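Local atomic coordinates of protein-arginine-phosphatase (Bacillus subtilis subsp. subtilis, PDB entry 4KK3), a protein that removes phosphate from phosphoarginine residues of many proteins, reversing the action of the arginine kinase McsB and restoring DNA binding by the CtsR repressor. Residues V6-T11 / H85-I90; N10-P15 / D125-T130; A77-A82 / K106-G111. All blocks are in the same frame, centred on the assembly; numbering follows the deposited sequence.

How the contacts relate
Contacts 1 and 3 share the four-stranded parallel sheet of the low molecular weight phosphatase fold, through the neighbouring strands 2-7 and 79-82, while contact 2 joins two helices beside it. Contact 1 runs from the end of strand 2-7 to helix 85-94; contact 2 takes up the same loop where it enters helix 13-28 and meets helix 124-145. Their centres lie about 13 Å apart, and both hold the bound phosphate. Contact 3, also about 13 Å from contact 1 between centres, joins strand 79-82 to helix 105-110; its segments fall inside the span closed by contact 2. Contacts 1 and 2 thus tie one active-site loop to two different helices, whereas contact 3 is apolar packing away from the site.

Contact 1: V6-T11 / H85-I90; sequences VCTGNT and HQHKQI. With PO4 (phosphate ion), chain B.
With CG of His87 turned anti to its carbonyl carbon (chi1 -71°) and OG1 of Thr8 likewise set beside its own backbone N (chi1 -58°), imidazole and hydroxyl meet where the two side chains cross at about a right angle. Thr8 OG1 lies at the edge of the ring, in its plane, and forms a hydrogen bond of 2.8 Å with His87 NE2 in which either atom could be the donor. The backbone of Cys7 lies over one face of the same ring: its CA stands 3.9 Å from the centroid of the His87 ring, a CH-pi contact. Edge and face together fix the imidazole, and a histidine suits the place because its face can take a C-H while an edge nitrogen pairs with a hydroxyl. Thr84, just before the helix, accepts the backbone N-H of His87.

Past Thr8 the loop turns its N-H groups inward on the phosphate. Gly9 N gives a nearly straight bond of 2.9 Å to phosphate O3, and Thr8 N a weak one to the same atom. Thr11 grips phosphate O4 twice, through N at 2.8 Å and through OG1 at 3.1 Å. SG of the nucleophile Cys7 lies 3.4 Å from phosphate O4. A strand-ending cysteine followed by a loop of converging amides and an arginine is the phosphate-binding P-loop, the CX5R signature of protein tyrosine phosphatases.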
ATOM      1  N   VAL A   6       1.135  -3.632   1.292  1.00 11.12           N
ATOM      2  CA  VAL A   6       1.624  -4.231   2.535  1.00 11.51           C
ATOM      3  C   VAL A   6       2.758  -3.418   3.164  1.00 15.01           C
ATOM      4  O   VAL A   6       3.701  -3.015   2.470  1.00 15.52           O
ATOM      5  CB  VAL A   6       2.158  -5.669   2.276  1.00 13.49           C
ATOM      6  CG1 VAL A   6       2.781  -6.225   3.559  1.00 13.64           C
ATOM      7  CG2 VAL A   6       1.045  -6.573   1.794  1.00 14.75           C
ATOM      8  N   CYS A   7       2.672  -3.173   4.472  1.00 17.44           N
ATOM      9  CA  CYS A   7       3.782  -2.551   5.200  1.00 15.25           C
ATOM     10  C   CYS A   7       4.042  -3.333   6.482  1.00 17.72           C
ATOM     11  O   CYS A   7       3.720  -4.513   6.560  1.00 17.95           O
ATOM     12  CB  CYS A   7       3.522  -1.058   5.486  1.00 18.98           C
ATOM     13  SG  CYS A   7       2.023  -0.701   6.449  1.00 18.41           S
ATOM     14  N   THR A   8       4.631  -2.690   7.481  1.00 16.95           N
ATOM     15  CA  THR A   8       4.928  -3.391   8.722  1.00 18.97           C
ATOM     16  C   THR A   8       3.705  -3.390   9.660  1.00 18.78           C
ATOM     17  O   THR A   8       3.140  -4.436   9.983  1.00 20.83           O
ATOM     18  CB  THR A   8       6.135  -2.748   9.435  1.00 24.57           C
ATOM     19  OG1 THR A   8       7.279  -2.769   8.567  1.00 21.64           O
ATOM     20  CG2 THR A   8       6.455  -3.489  10.725  1.00 23.65           C
ATOM     21  N   GLY A   9       3.289  -2.208  10.093  1.00 19.21           N
ATOM     22  CA  GLY A   9       2.236  -2.130  11.092  1.00 21.85           C
ATOM     23  C   GLY A   9       0.823  -2.050  10.539  1.00 16.60           C
ATOM     24  O   GLY A   9      -0.140  -2.268  11.277  1.00 20.87           O
ATOM     25  N   ASN A  10       0.706  -1.787   9.238  1.00 15.86           N
ATOM     26  CA  ASN A  10      -0.580  -1.475   8.614  1.00 14.96           C
ATOM     27  C   ASN A  10      -1.205  -0.318   9.381  1.00 18.11           C
ATOM     28  O   ASN A  10      -2.415  -0.276   9.580  1.00 19.12           O
ATOM     29  CB  ASN A  10      -1.527  -2.690   8.579  1.00 17.17           C
ATOM     30  CG  ASN A  10      -2.754  -2.474   7.690  1.00 16.27           C
ATOM     31  OD1 ASN A  10      -3.862  -2.867   8.055  1.00 18.56           O
ATOM     32  ND2 ASN A  10      -2.556  -1.861   6.509  1.00 17.14           N
ATOM     33  N   THR A  11      -0.364   0.615   9.805  1.00 16.61           N
ATOM     34  CA  THR A  11      -0.870   1.827  10.465  1.00 16.19           C
ATOM     35  C   THR A  11      -0.524   3.112   9.720  1.00 18.84           C
ATOM     36  O   THR A  11      -1.202   4.126   9.893  1.00 19.61           O
ATOM     37  CB  THR A  11      -0.363   1.944  11.922  1.00 22.63           C
ATOM     38  OG1 THR A  11       1.070   1.991  11.935  1.00 23.95           O
ATOM     39  CG2 THR A  11      -0.834   0.759  12.754  1.00 28.82           C
ATOM     40  N   HIS A  85      11.866  -3.844   0.208  1.00 19.72           N
ATOM     41  CA  HIS A  85      12.356  -5.145  -0.220  1.00 23.44           C
ATOM     42  C   HIS A  85      12.383  -6.132   0.955  1.00 21.51           C
ATOM     43  O   HIS A  85      12.136  -7.317   0.787  1.00 20.91           O
ATOM     44  CB  HIS A  85      13.711  -5.024  -0.944  1.00 26.44           C
ATOM     45  CG  HIS A  85      13.582  -4.655  -2.395  1.00 33.80           C
ATOM     46  ND1 HIS A  85      13.528  -3.348  -2.831  1.00 40.18           N
ATOM     47  CD2 HIS A  85      13.482  -5.425  -3.507  1.00 33.23           C
ATOM     48  CE1 HIS A  85      13.398  -3.327  -4.146  1.00 38.90           C
ATOM     49  NE2 HIS A  85      13.378  -4.574  -4.581  1.00 40.80           N
ATOM     50  N   GLN A  86      12.629  -5.631   2.154  1.00 22.50           N
ATOM     51  CA  GLN A  86      12.522  -6.468   3.338  1.00 23.77           C
ATOM     52  C   GLN A  86      11.099  -6.991   3.557  1.00 18.23           C
ATOM     53  O   GLN A  86      10.910  -8.102   4.035  1.00 21.07           O
ATOM     54  CB  GLN A  86      12.980  -5.707   4.577  1.00 29.36           C
ATOM     55  CG  GLN A  86      13.008  -6.568   5.803  1.00 31.92           C
ATOM     56  CD  GLN A  86      13.972  -7.734   5.663  1.00 35.22           C
ATOM     57  OE1 GLN A  86      13.564  -8.882   5.489  1.00 43.05           O
ATOM     58  NE2 GLN A  86      15.254  -7.438   5.729  1.00 32.38           N
ATOM     59  N   HIS A  87      10.089  -6.186   3.226  1.00 18.14           N
ATOM     60  CA  HIS A  87       8.728  -6.700   3.317  1.00 17.35           C
ATOM     61  C   HIS A  87       8.516  -7.902   2.394  1.00 20.01           C
ATOM     62  O   HIS A  87       7.874  -8.858   2.792  1.00 19.76           O
ATOM     63  CB  HIS A  87       7.713  -5.617   2.998  1.00 14.78           C
ATOM     64  CG  HIS A  87       7.607  -4.567   4.054  1.00 18.53           C
ATOM     65  ND1 HIS A  87       7.321  -3.250   3.761  1.00 19.47           N
ATOM     66  CD2 HIS A  87       7.727  -4.637   5.400  1.00 21.32           C
ATOM     67  CE1 HIS A  87       7.279  -2.552   4.882  1.00 23.37           C
ATOM     68  NE2 HIS A  87       7.523  -3.369   5.892  1.00 20.69           N
ATOM     69  N   LYS A  88       9.054  -7.849   1.174  1.00 20.63           N
ATOM     70  CA  LYS A  88       8.993  -8.989   0.244  1.00 26.82           C
ATOM     71  C   LYS A  88       9.577 -10.251   0.842  1.00 26.09           C
ATOM     72  O   LYS A  88       9.049 -11.349   0.658  1.00 25.91           O
ATOM     73  CB  LYS A  88       9.754  -8.685  -1.047  1.00 29.12           C
ATOM     74  CG  LYS A  88       9.073  -7.669  -1.927  1.00 27.06           C
ATOM     75  CD  LYS A  88       9.857  -7.367  -3.201  1.00 28.84           C
ATOM     76  CE  LYS A  88      10.360  -8.606  -3.907  1.00 37.32           C
ATOM     77  NZ  LYS A  88      11.067  -8.224  -5.165  1.00 34.42           N
ATOM     78  N   GLN A  89      10.680 -10.077   1.558  1.00 23.17           N
ATOM     79  CA  GLN A  89      11.390 -11.173   2.206  1.00 31.36           C
ATOM     80  C   GLN A  89      10.566 -11.808   3.305  1.00 28.20           C
ATOM     81  O   GLN A  89      10.525 -13.037   3.444  1.00 23.70           O
ATOM     82  CB  GLN A  89      12.709 -10.667   2.788  1.00 33.11           C
ATOM     83  CG  GLN A  89      13.708 -10.255   1.740  1.00 39.09           C
ATOM     84  CD  GLN A  89      13.959 -11.366   0.738  1.00 47.89           C
ATOM     85  OE1 GLN A  89      14.050 -12.542   1.100  1.00 49.73           O
ATOM     86  NE2 GLN A  89      14.037 -11.006  -0.534  1.00 50.34           N
ATOM     87  N   ILE A  90       9.931 -10.970   4.112  1.00 23.56           N
ATOM     88  CA  ILE A  90       9.074 -11.473   5.162  1.00 21.06           C
ATOM     89  C   ILE A  90       7.878 -12.196   4.565  1.00 21.15           C
ATOM     90  O   ILE A  90       7.477 -13.239   5.074  1.00 26.71           O
ATOM     91  CB  ILE A  90       8.580 -10.331   6.077  1.00 21.43           C
ATOM     92  CG1 ILE A  90       9.769  -9.624   6.725  1.00 31.33           C
ATOM     93  CG2 ILE A  90       7.625 -10.865   7.153  1.00 22.24           C
ATOM     94  CD1 ILE A  90      10.597 -10.514   7.611  1.00 41.55           C
TER
HETATM   95  P   PO4 B 201       3.801   1.353   8.969  1.00 21.57           P
HETATM   96  O1  PO4 B 201       3.915   2.116   7.684  1.00 19.49           O
HETATM   97  O2  PO4 B 201       4.450   2.168  10.079  1.00 22.18           O
HETATM   98  O3  PO4 B 201       4.615   0.055   8.833  1.00 19.44           O
HETATM   99  O4  PO4 B 201       2.403   1.001   9.376  1.00 22.63           O

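Contact 2: N10-P15 / D125-T130; sequences NTCRSP and DIYKQT. With PO4 (phosphate ion), chain B.
The backbones of Cys12, the N-cap of helix 13-28, and Tyr127 keep apart, CA to CA 8.3 Å, and side chains bridge the distance. SG of Cys12 arrives at the edge of the Tyr127 ring, near its plane, in a sulfur-aromatic contact, and lies 3.1 Å from Tyr127 OH. That hydroxyl also has a weak hydrogen bond to Thr48; a tyrosine suits the place because its ring edge meets the sulfur while its OH has a polar neighbour. One turn on, Thr130 CG2 rests 4.1 Å from Arg13 CG, a methyl against the aliphatic part of the arginine.

The rest of Arg13 bends at chi3 (-55°), which turns the edge of the guanidinium to the phosphate. It meets the anion in plane, with NE 2.9 Å from phosphate O1 and NH2 2.9 Å from phosphate O3, both bonds nearly straight. Arg13 N also donates to phosphate O1, at 2.8 Å, while Cys12 N donates to phosphate O4. NH1 is held by the carbonyl of Val116. A methionine here would probably leave the phosphate without its two-pronged charged partner and the Val116 carbonyl without its donor. Amides at a helix start, joined by a guanidinium, imply a pocket whose positive potential is consistent with binding a negatively charged phosphoryl group.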
ATOM      1  N   ASN A  10       0.706  -1.787   9.238  1.00 15.86           N
ATOM      2  CA  ASN A  10      -0.580  -1.475   8.614  1.00 14.96           C
ATOM      3  C   ASN A  10      -1.205  -0.318   9.381  1.00 18.11           C
ATOM      4  O   ASN A  10      -2.415  -0.276   9.580  1.00 19.12           O
ATOM      5  CB  ASN A  10      -1.527  -2.690   8.579  1.00 17.17           C
ATOM      6  CG  ASN A  10      -2.754  -2.474   7.690  1.00 16.27           C
ATOM      7  OD1 ASN A  10      -3.862  -2.867   8.055  1.00 18.56           O
ATOM      8  ND2 ASN A  10      -2.556  -1.861   6.509  1.00 17.14           N
ATOM      9  N   THR A  11      -0.364   0.615   9.805  1.00 16.61           N
ATOM     10  CA  THR A  11      -0.870   1.827  10.465  1.00 16.19           C
ATOM     11  C   THR A  11      -0.524   3.112   9.720  1.00 18.84           C
ATOM     12  O   THR A  11      -1.202   4.126   9.893  1.00 19.61           O
ATOM     13  CB  THR A  11      -0.363   1.944  11.922  1.00 22.63           C
ATOM     14  OG1 THR A  11       1.070   1.991  11.935  1.00 23.95           O
ATOM     15  CG2 THR A  11      -0.834   0.759  12.754  1.00 28.82           C
ATOM     16  N   CYS A  12       0.524   3.090   8.902  1.00 17.30           N
ATOM     17  CA  CYS A  12       0.934   4.315   8.210  1.00 16.72           C
ATOM     18  C   CYS A  12       0.976   4.219   6.680  1.00 17.47           C
ATOM     19  O   CYS A  12       0.119   4.763   5.987  1.00 16.80           O
ATOM     20  CB  CYS A  12       2.268   4.813   8.733  1.00 14.96           C
ATOM     21  SG  CYS A  12       2.377   4.921  10.544  1.00 24.68           S
ATOM     22  N   ARG A  13       1.977   3.528   6.157  1.00 14.50           N
ATOM     23  CA  ARG A  13       2.230   3.518   4.713  1.00 17.60           C
ATOM     24  C   ARG A  13       1.151   2.813   3.902  1.00 14.57           C
ATOM     25  O   ARG A  13       0.593   3.393   2.967  1.00 14.69           O
ATOM     26  CB  ARG A  13       3.577   2.852   4.410  1.00 12.72           C
ATOM     27  CG  ARG A  13       4.778   3.766   4.530  1.00 13.21           C
ATOM     28  CD  ARG A  13       6.078   2.927   4.634  1.00 14.43           C
ATOM     29  NE  ARG A  13       6.002   1.978   5.735  1.00 13.22           N
ATOM     30  CZ  ARG A  13       6.970   1.113   6.031  1.00 15.59           C
ATOM     31  NH1 ARG A  13       8.075   1.106   5.305  1.00 16.17           N
ATOM     32  NH2 ARG A  13       6.828   0.277   7.050  1.00 18.33           N
ATOM     33  N   SER A  14       0.880   1.550   4.222  1.00 15.99           N
ATOM     34  CA  SER A  14      -0.116   0.830   3.439  1.00 14.85           C
ATOM     35  C   SER A  14      -1.554   1.365   3.566  1.00 14.44           C
ATOM     36  O   SER A  14      -2.257   1.379   2.558  1.00 15.32           O
ATOM     37  CB  SER A  14      -0.010  -0.713   3.534  1.00 18.04           C
ATOM     38  OG  SER A  14      -0.334  -1.240   4.806  1.00 18.17           O
ATOM     39  N   PRO A  15      -1.983   1.830   4.772  1.00 13.48           N
ATOM     40  CA  PRO A  15      -3.300   2.484   4.812  1.00 15.18           C
ATOM     41  C   PRO A  15      -3.324   3.796   4.039  1.00 12.28           C
ATOM     42  O   PRO A  15      -4.349   4.098   3.427  1.00 17.62           O
ATOM     43  CB  PRO A  15      -3.529   2.755   6.311  1.00 16.52           C
ATOM     44  CG  PRO A  15      -2.626   1.799   7.019  1.00 18.41           C
ATOM     45  CD  PRO A  15      -1.424   1.666   6.129  1.00 15.92           C
ATOM     46  N   ASP A 125       5.523  16.454   9.235  1.00 26.52           N
ATOM     47  CA  ASP A 125       6.197  16.751   7.978  1.00 24.50           C
ATOM     48  C   ASP A 125       6.818  15.518   7.326  1.00 25.28           C
ATOM     49  O   ASP A 125       6.834  15.413   6.097  1.00 25.55           O
ATOM     50  CB  ASP A 125       7.217  17.866   8.152  1.00 29.18           C
ATOM     51  CG  ASP A 125       6.579  19.148   8.639  1.00 34.53           C
ATOM     52  OD1 ASP A 125       5.770  19.737   7.889  1.00 41.97           O
ATOM     53  OD2 ASP A 125       6.877  19.553   9.777  1.00 42.52           O
ATOM     54  N   ILE A 126       7.319  14.589   8.139  1.00 25.26           N
ATOM     55  CA  ILE A 126       7.800  13.304   7.616  1.00 25.34           C
ATOM     56  C   ILE A 126       6.654  12.551   6.934  1.00 24.51           C
ATOM     57  O   ILE A 126       6.801  12.038   5.818  1.00 21.64           O
ATOM     58  CB  ILE A 126       8.389  12.411   8.729  1.00 24.40           C
ATOM     59  CG1 ILE A 126       9.676  13.020   9.283  1.00 35.25           C
ATOM     60  CG2 ILE A 126       8.692  11.000   8.198  1.00 23.23           C
ATOM     61  CD1 ILE A 126      10.820  13.030   8.288  1.00 37.96           C
ATOM     62  N   TYR A 127       5.508  12.499   7.606  1.00 23.70           N
ATOM     63  CA  TYR A 127       4.324  11.850   7.044  1.00 19.97           C
ATOM     64  C   TYR A 127       3.843  12.505   5.758  1.00 19.94           C
ATOM     65  O   TYR A 127       3.425  11.817   4.832  1.00 21.52           O
ATOM     66  CB  TYR A 127       3.176  11.840   8.041  1.00 19.73           C
ATOM     67  CG  TYR A 127       3.219  10.706   9.024  1.00 21.98           C
ATOM     68  CD1 TYR A 127       4.075  10.747  10.110  1.00 23.26           C
ATOM     69  CD2 TYR A 127       2.390   9.598   8.878  1.00 20.33           C
ATOM     70  CE1 TYR A 127       4.116   9.719  11.016  1.00 26.87           C
ATOM     71  CE2 TYR A 127       2.419   8.561   9.795  1.00 23.86           C
ATOM     72  CZ  TYR A 127       3.286   8.628  10.854  1.00 27.55           C
ATOM     73  OH  TYR A 127       3.329   7.604  11.771  1.00 37.65           O
ATOM     74  N   LYS A 128       3.883  13.830   5.697  1.00 22.43           N
ATOM     75  CA  LYS A 128       3.408  14.509   4.500  1.00 21.77           C
ATOM     76  C   LYS A 128       4.330  14.215   3.322  1.00 26.19           C
ATOM     77  O   LYS A 128       3.877  14.112   2.188  1.00 21.49           O
ATOM     78  CB  LYS A 128       3.226  16.013   4.726  1.00 24.06           C
ATOM     79  CG  LYS A 128       2.102  16.330   5.687  1.00 23.55           C
ATOM     80  CD  LYS A 128       1.923  17.838   5.826  1.00 33.79           C
ATOM     81  CE  LYS A 128       1.024  18.193   6.988  1.00 39.65           C
ATOM     82  NZ  LYS A 128       0.647  19.642   6.969  1.00 45.87           N
ATOM     83  N   GLN A 129       5.622  14.054   3.602  1.00 25.70           N
ATOM     84  CA  GLN A 129       6.583  13.656   2.577  1.00 24.04           C
ATOM     85  C   GLN A 129       6.302  12.237   2.078  1.00 20.80           C
ATOM     86  O   GLN A 129       6.342  11.973   0.883  1.00 24.61           O
ATOM     87  CB  GLN A 129       8.015  13.775   3.106  1.00 24.37           C
ATOM     88  CG  GLN A 129       8.433  15.216   3.411  1.00 38.70           C
ATOM     89  CD  GLN A 129       9.827  15.311   4.009  1.00 47.06           C
ATOM     90  OE1 GLN A 129       9.989  15.425   5.226  1.00 43.81           O
ATOM     91  NE2 GLN A 129      10.841  15.267   3.153  1.00 51.86           N
ATOM     92  N   THR A 130       5.995  11.334   3.002  1.00 20.21           N
ATOM     93  CA  THR A 130       5.596   9.975   2.641  1.00 17.74           C
ATOM     94  C   THR A 130       4.325   9.997   1.794  1.00 18.11           C
ATOM     95  O   THR A 130       4.227   9.336   0.756  1.00 18.33           O
ATOM     96  CB  THR A 130       5.355   9.127   3.886  1.00 19.06           C
ATOM     97  OG1 THR A 130       6.576   9.035   4.627  1.00 21.53           O
ATOM     98  CG2 THR A 130       4.901   7.726   3.497  1.00 20.42           C
TER
HETATM   99  P   PO4 B 201       3.801   1.353   8.969  1.00 21.57           P
HETATM  100  O1  PO4 B 201       3.915   2.116   7.684  1.00 19.49           O
HETATM  101  O2  PO4 B 201       4.450   2.168  10.079  1.00 22.18           O
HETATM  102  O3  PO4 B 201       4.615   0.055   8.833  1.00 19.44           O
HETATM  103  O4  PO4 B 201       2.403   1.001   9.376  1.00 22.63           O

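Contact 3: A77-A82 / K106-G111; sequences ADLVLA and KEYVTG
Leu79 and Leu81 of the parallel sheet in this alpha/beta fold pack against Tyr108 of helix 105-110, which flanks the sheet. The tight part is apolar. Leu79 has CG anti to its backbone N (chi1 -176°), and this carries CG, and with it the methyls, toward the aromatic ring: CD2 lies over one face, shifted toward the rim, in a CH-pi contact 4.0 Å from the centroid of the Tyr108 ring, while CD1 comes within 3.7 Å of Tyr108 CE2. The two side chains approach from opposite directions. Leu81 crosses the tyrosine at about a right angle and touches its root, CD2 standing 3.8 Å from Tyr108 CB. Leu79 suits its place because its two methyls can spread over a flat ring, and Leu141 of helix 124-145 packs on both Leu81 and Tyr108.

Toward solvent the contact is looser. Tyr108 is itself partly exposed, and the helix ends at exposed Thr110, and Gly111 follows it. Glu107 and Lys106 turn to charged partners elsewhere, Lys88 and Glu133. Gly111 has a positive phi (83°), at which a CB would collide with the carbonyl O of Thr110. In the last turn the carbonyl O of Lys106 accepts two donors from one residue, Thr110 N and Thr110 OG1, the hydroxyl standing above the carbonyl plane at 2.8 Å from Lys106 O.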
ATOM      1  N   ALA A  77      -5.187 -12.310  -3.737  1.00 30.69           N
ATOM      2  CA  ALA A  77      -4.664 -11.109  -4.383  1.00 27.98           C
ATOM      3  C   ALA A  77      -4.153 -11.394  -5.789  1.00 26.77           C
ATOM      4  O   ALA A  77      -3.556 -12.441  -6.042  1.00 28.42           O
ATOM      5  CB  ALA A  77      -3.550 -10.486  -3.534  1.00 27.70           C
ATOM      6  N   ASP A  78      -4.375 -10.450  -6.697  1.00 26.23           N
ATOM      7  CA  ASP A  78      -3.781 -10.527  -8.027  1.00 30.94           C
ATOM      8  C   ASP A  78      -2.400  -9.873  -8.016  1.00 27.86           C
ATOM      9  O   ASP A  78      -1.497 -10.278  -8.749  1.00 28.48           O
ATOM     10  CB  ASP A  78      -4.690  -9.853  -9.058  1.00 32.18           C
ATOM     11  CG  ASP A  78      -6.023 -10.560  -9.199  1.00 38.10           C
ATOM     12  OD1 ASP A  78      -6.015 -11.774  -9.482  1.00 36.04           O
ATOM     13  OD2 ASP A  78      -7.078  -9.912  -9.007  1.00 34.81           O
ATOM     14  N   LEU A  79      -2.237  -8.880  -7.151  1.00 20.22           N
ATOM     15  CA  LEU A  79      -0.993  -8.133  -7.049  1.00 18.07           C
ATOM     16  C   LEU A  79      -0.781  -7.673  -5.618  1.00 21.58           C
ATOM     17  O   LEU A  79      -1.681  -7.109  -5.008  1.00 20.20           O
ATOM     18  CB  LEU A  79      -1.024  -6.915  -7.977  1.00 21.23           C
ATOM     19  CG  LEU A  79       0.228  -6.040  -8.110  1.00 19.47           C
ATOM     20  CD1 LEU A  79       1.421  -6.854  -8.622  1.00 23.07           C
ATOM     21  CD2 LEU A  79      -0.075  -4.859  -9.038  1.00 23.86           C
ATOM     22  N   VAL A  80       0.408  -7.936  -5.091  1.00 16.48           N
ATOM     23  CA  VAL A  80       0.764  -7.535  -3.735  1.00 17.06           C
ATOM     24  C   VAL A  80       1.911  -6.543  -3.824  1.00 16.51           C
ATOM     25  O   VAL A  80       2.980  -6.873  -4.316  1.00 17.22           O
ATOM     26  CB  VAL A  80       1.193  -8.753  -2.906  1.00 19.98           C
ATOM     27  CG1 VAL A  80       1.535  -8.340  -1.477  1.00 19.22           C
ATOM     28  CG2 VAL A  80       0.096  -9.815  -2.917  1.00 23.16           C
ATOM     29  N   LEU A  81       1.690  -5.307  -3.367  1.00 13.77           N
ATOM     30  CA  LEU A  81       2.728  -4.297  -3.488  1.00 13.52           C
ATOM     31  C   LEU A  81       3.231  -3.896  -2.117  1.00 13.11           C
ATOM     32  O   LEU A  81       2.523  -3.248  -1.347  1.00 13.62           O
ATOM     33  CB  LEU A  81       2.200  -3.071  -4.237  1.00 14.02           C
ATOM     34  CG  LEU A  81       1.787  -3.389  -5.678  1.00 15.81           C
ATOM     35  CD1 LEU A  81       1.093  -2.202  -6.346  1.00 19.51           C
ATOM     36  CD2 LEU A  81       2.998  -3.850  -6.501  1.00 22.13           C
ATOM     37  N   ALA A  82       4.465  -4.274  -1.838  1.00 15.07           N
ATOM     38  CA  ALA A  82       5.092  -4.090  -0.548  1.00 12.32           C
ATOM     39  C   ALA A  82       5.821  -2.766  -0.519  1.00 12.95           C
ATOM     40  O   ALA A  82       6.283  -2.290  -1.548  1.00 15.59           O
ATOM     41  CB  ALA A  82       6.107  -5.231  -0.324  1.00 12.65           C
ATOM     42  N   LYS A 106       7.856   0.601  -5.578  1.00 19.60           N
ATOM     43  CA  LYS A 106       8.787   1.303  -6.453  1.00 19.17           C
ATOM     44  C   LYS A 106       9.242   0.432  -7.633  1.00 17.66           C
ATOM     45  O   LYS A 106       9.237   0.899  -8.763  1.00 19.56           O
ATOM     46  CB  LYS A 106       9.959   1.910  -5.683  1.00 19.06           C
ATOM     47  CG  LYS A 106       9.516   3.093  -4.808  1.00 19.24           C
ATOM     48  CD  LYS A 106      10.680   3.789  -4.130  1.00 20.52           C
ATOM     49  CE  LYS A 106      10.181   5.031  -3.385  1.00 21.66           C
ATOM     50  NZ  LYS A 106      11.273   5.709  -2.642  1.00 25.39           N
ATOM     51  N   GLU A 107       9.607  -0.825  -7.356  1.00 17.85           N
ATOM     52  CA  GLU A 107       9.956  -1.801  -8.402  1.00 24.83           C
ATOM     53  C   GLU A 107       8.931  -1.844  -9.519  1.00 20.06           C
ATOM     54  O   GLU A 107       9.245  -1.708 -10.704  1.00 23.04           O
ATOM     55  CB  GLU A 107       9.956  -3.220  -7.813  1.00 31.44           C
ATOM     56  CG  GLU A 107      11.259  -3.823  -7.449  1.00 43.63           C
ATOM     57  CD  GLU A 107      11.101  -5.297  -7.106  1.00 37.02           C
ATOM     58  OE1 GLU A 107      10.046  -5.698  -6.539  1.00 22.52           O
ATOM     59  OE2 GLU A 107      12.029  -6.058  -7.417  1.00 42.15           O
ATOM     60  N   TYR A 108       7.687  -2.073  -9.122  1.00 20.30           N
ATOM     61  CA  TYR A 108       6.621  -2.334 -10.066  1.00 23.14           C
ATOM     62  C   TYR A 108       6.338  -1.113 -10.927  1.00 23.49           C
ATOM     63  O   TYR A 108       6.151  -1.216 -12.138  1.00 24.60           O
ATOM     64  CB  TYR A 108       5.368  -2.753  -9.304  1.00 21.20           C
ATOM     65  CG  TYR A 108       4.308  -3.353 -10.184  1.00 21.34           C
ATOM     66  CD1 TYR A 108       3.264  -2.586 -10.674  1.00 24.51           C
ATOM     67  CD2 TYR A 108       4.368  -4.692 -10.539  1.00 24.41           C
ATOM     68  CE1 TYR A 108       2.296  -3.146 -11.485  1.00 26.51           C
ATOM     69  CE2 TYR A 108       3.419  -5.256 -11.347  1.00 26.64           C
ATOM     70  CZ  TYR A 108       2.384  -4.482 -11.823  1.00 27.60           C
ATOM     71  OH  TYR A 108       1.438  -5.073 -12.630  1.00 30.31           O
ATOM     72  N   VAL A 109       6.321   0.051 -10.293  1.00 22.79           N
ATOM     73  CA  VAL A 109       5.926   1.270 -10.973  1.00 24.65           C
ATOM     74  C   VAL A 109       7.061   1.910 -11.773  1.00 27.78           C
ATOM     75  O   VAL A 109       6.864   2.351 -12.909  1.00 28.57           O
ATOM     76  CB  VAL A 109       5.350   2.277  -9.951  1.00 20.04           C
ATOM     77  CG1 VAL A 109       5.055   3.601 -10.623  1.00 24.29           C
ATOM     78  CG2 VAL A 109       4.108   1.685  -9.315  1.00 21.62           C
ATOM     79  N   THR A 110       8.256   1.931 -11.189  1.00 22.58           N
ATOM     80  CA  THR A 110       9.363   2.693 -11.751  1.00 26.54           C
ATOM     81  C   THR A 110      10.445   1.811 -12.366  1.00 29.34           C
ATOM     82  O   THR A 110      11.310   2.299 -13.087  1.00 31.09           O
ATOM     83  CB  THR A 110      10.039   3.562 -10.680  1.00 32.93           C
ATOM     84  OG1 THR A 110      10.940   2.756  -9.911  1.00 34.86           O
ATOM     85  CG2 THR A 110       9.003   4.180  -9.763  1.00 42.40           C
ATOM     86  N   GLY A 111      10.403   0.518 -12.063  1.00 26.93           N
ATOM     87  CA  GLY A 111      11.382  -0.414 -12.586  1.00 31.90           C
ATOM     88  C   GLY A 111      12.674  -0.439 -11.794  1.00 34.84           C
ATOM     89  O   GLY A 111      13.539  -1.285 -12.034  1.00 35.78           O
TER